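Local coordinates for protein motility-associated killing factor MakB (Vibrio cholerae serotype O1, PDB 6W1W) that probably acts as one component of a three-part cytotoxin structurally similar to alpha-pore-forming toxins, at residues A12-T17 with V181-L186. Numbering follows the deposited sequence.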
loop_
_atom_site.group_PDB
_atom_site.type_symbol
_atom_site.label_atom_id
_atom_site.label_comp_id
_atom_site.label_asym_id
_atom_site.label_seq_id
_atom_site.Cartn_x
_atom_site.Cartn_y
_atom_site.Cartn_z
ATOM N N ALA A 12 2.403 -20.062 0.719
ATOM C CA ALA A 12 3.282 -19.143 0.005
ATOM C C ALA A 12 2.489 -18.026 -0.662
ATOM O O ALA A 12 2.837 -16.846 -0.538
ATOM C CB ALA A 12 4.109 -19.913 -1.026
ATOM N N LEU A 13 1.410 -18.380 -1.367
ATOM C CA LEU A 13 0.635 -17.396 -2.118
ATOM C C LEU A 13 -0.079 -16.398 -1.218
ATOM O O LEU A 13 -0.394 -15.290 -1.667
ATOM C CB LEU A 13 -0.375 -18.106 -3.015
ATOM C CG LEU A 13 0.074 -18.375 -4.451
ATOM C CD1 LEU A 13 1.418 -19.091 -4.488
ATOM C CD2 LEU A 13 -0.983 -19.182 -5.198
ATOM N N ASN A 14 -0.342 -16.757 0.039
ATOM C CA ASN A 14 -0.925 -15.790 0.962
ATOM C C ASN A 14 0.102 -14.749 1.391
ATOM O O ASN A 14 -0.231 -13.566 1.536
ATOM C CB ASN A 14 -1.507 -16.505 2.180
ATOM C CG ASN A 14 -2.688 -17.386 1.827
ATOM O OD1 ASN A 14 -2.927 -17.686 0.656
ATOM N ND2 ASN A 14 -3.434 -17.806 2.840
HETATM N N MSE A 15 1.351 -15.164 1.592
HETATM C CA MSE A 15 2.411 -14.239 1.987
HETATM C C MSE A 15 2.792 -13.330 0.828
HETATM O O MSE A 15 3.191 -12.185 1.036
HETATM C CB MSE A 15 3.641 -14.996 2.487
HETATM C CG MSE A 15 3.347 -15.935 3.642
HETATM SE SE MSE A 15 4.948 -16.469 4.615
HETATM C CE MSE A 15 4.147 -17.770 5.827
ATOM N N LEU A 16 2.671 -13.849 -0.397
ATOM C CA LEU A 16 2.820 -12.994 -1.570
ATOM C C LEU A 16 1.716 -11.945 -1.625
ATOM O O LEU A 16 1.972 -10.776 -1.941
ATOM C CB LEU A 16 2.819 -13.836 -2.847
ATOM C CG LEU A 16 4.173 -14.207 -3.461
ATOM C CD1 LEU A 16 5.174 -13.067 -3.307
ATOM C CD2 LEU A 16 4.713 -15.501 -2.876
ATOM N N THR A 17 0.480 -12.340 -1.318
ATOM C CA THR A 17 -0.619 -11.382 -1.342
ATOM C C THR A 17 -0.478 -10.352 -0.227
ATOM O O THR A 17 -0.745 -9.163 -0.436
ATOM C CB THR A 17 -1.956 -12.121 -1.242
ATOM O OG1 THR A 17 -2.218 -12.796 -2.479
ATOM C CG2 THR A 17 -3.098 -11.156 -0.939
ATOM N N VAL A 181 -8.392 -7.191 -1.650
ATOM C CA VAL A 181 -7.472 -7.949 -2.489
ATOM C C VAL A 181 -7.023 -9.177 -1.704
ATOM O O VAL A 181 -6.326 -9.058 -0.692
ATOM C CB VAL A 181 -6.275 -7.095 -2.925
ATOM C CG1 VAL A 181 -5.658 -7.662 -4.195
ATOM C CG2 VAL A 181 -6.699 -5.638 -3.118
ATOM N N THR A 182 -7.430 -10.357 -2.162
ATOM C CA THR A 182 -7.074 -11.622 -1.532
ATOM C C THR A 182 -6.272 -12.480 -2.506
ATOM O O THR A 182 -6.007 -12.086 -3.644
ATOM C CB THR A 182 -8.324 -12.368 -1.056
ATOM O OG1 THR A 182 -9.020 -12.902 -2.188
ATOM C CG2 THR A 182 -9.244 -11.425 -0.294
ATOM N N ALA A 183 -5.891 -13.674 -2.041
ATOM C CA ALA A 183 -5.117 -14.622 -2.839
ATOM C C ALA A 183 -5.992 -15.461 -3.764
ATOM O O ALA A 183 -5.656 -15.643 -4.942
ATOM C CB ALA A 183 -4.303 -15.540 -1.923
ATOM N N ALA A 184 -7.112 -15.982 -3.253
ATOM C CA ALA A 184 -8.018 -16.756 -4.096
ATOM C C ALA A 184 -8.571 -15.913 -5.235
ATOM O O ALA A 184 -8.841 -16.435 -6.325
ATOM C CB ALA A 184 -9.161 -17.332 -3.261
ATOM N N GLN A 185 -8.742 -14.611 -5.004
ATOM C CA GLN A 185 -9.164 -13.721 -6.078
ATOM C C GLN A 185 -8.089 -13.615 -7.152
ATOM O O GLN A 185 -8.355 -13.852 -8.337
ATOM C CB GLN A 185 -9.499 -12.341 -5.513
ATOM C CG GLN A 185 -10.825 -12.284 -4.772
ATOM C CD GLN A 185 -11.993 -12.687 -5.650
ATOM O OE1 GLN A 185 -12.427 -11.921 -6.513
ATOM N NE2 GLN A 185 -12.501 -13.899 -5.444
ATOM N N LEU A 186 -6.862 -13.275 -6.746
ATOM C CA LEU A 186 -5.782 -13.059 -7.706
ATOM C C LEU A 186 -5.393 -14.350 -8.417
ATOM O O LEU A 186 -5.132 -14.342 -9.627
ATOM C CB LEU A 186 -4.577 -12.445 -6.996
ATOM C CG LEU A 186 -4.738 -10.999 -6.515
ATOM C CD1 LEU A 186 -3.657 -10.640 -5.506
ATOM C CD2 LEU A 186 -4.713 -10.040 -7.697
#
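Thr17 meets Ala183 where a short helix turns its first residue against helix 9-35, and the Thr17 side chain does most of the touching. Its CB points at the 181-186 segment and splits into two branches. CG2, anti to the backbone N, reaches the backbone just ahead of the short helix, 3.8 Å from Thr182 C and 3.9 Å from Val181 O. OG1, on the other branch (chi1 -72°), donates to Leu13 O one turn back at 3.2 Å, a common way for a helical threonine to satisfy its hydroxyl, which leaves the methyl against the N-terminus of the short helix. Leu13 O has a second donor in Thr17 N, the ordinary helix bond; the hydroxyl bond holds the side chain in this rotation. No hydrogen bond crosses the interface: OG1 meets Ala183 CA at 3.4 Å, and Leu186 CD1 from the next turn, by van der Waals contact. Ala183 CB also packs 3.9 Å from Leu13 O. Thr182 N-caps the short helix, its hydroxyl weakly bound by Gln185 N. Tyr20 of helix 9-35 extends the contact along Val181 and Leu186, Phe329 of helix 316-333 packs on Leu13 and Thr17, and the 181-186 segment leads on to strand 193-203.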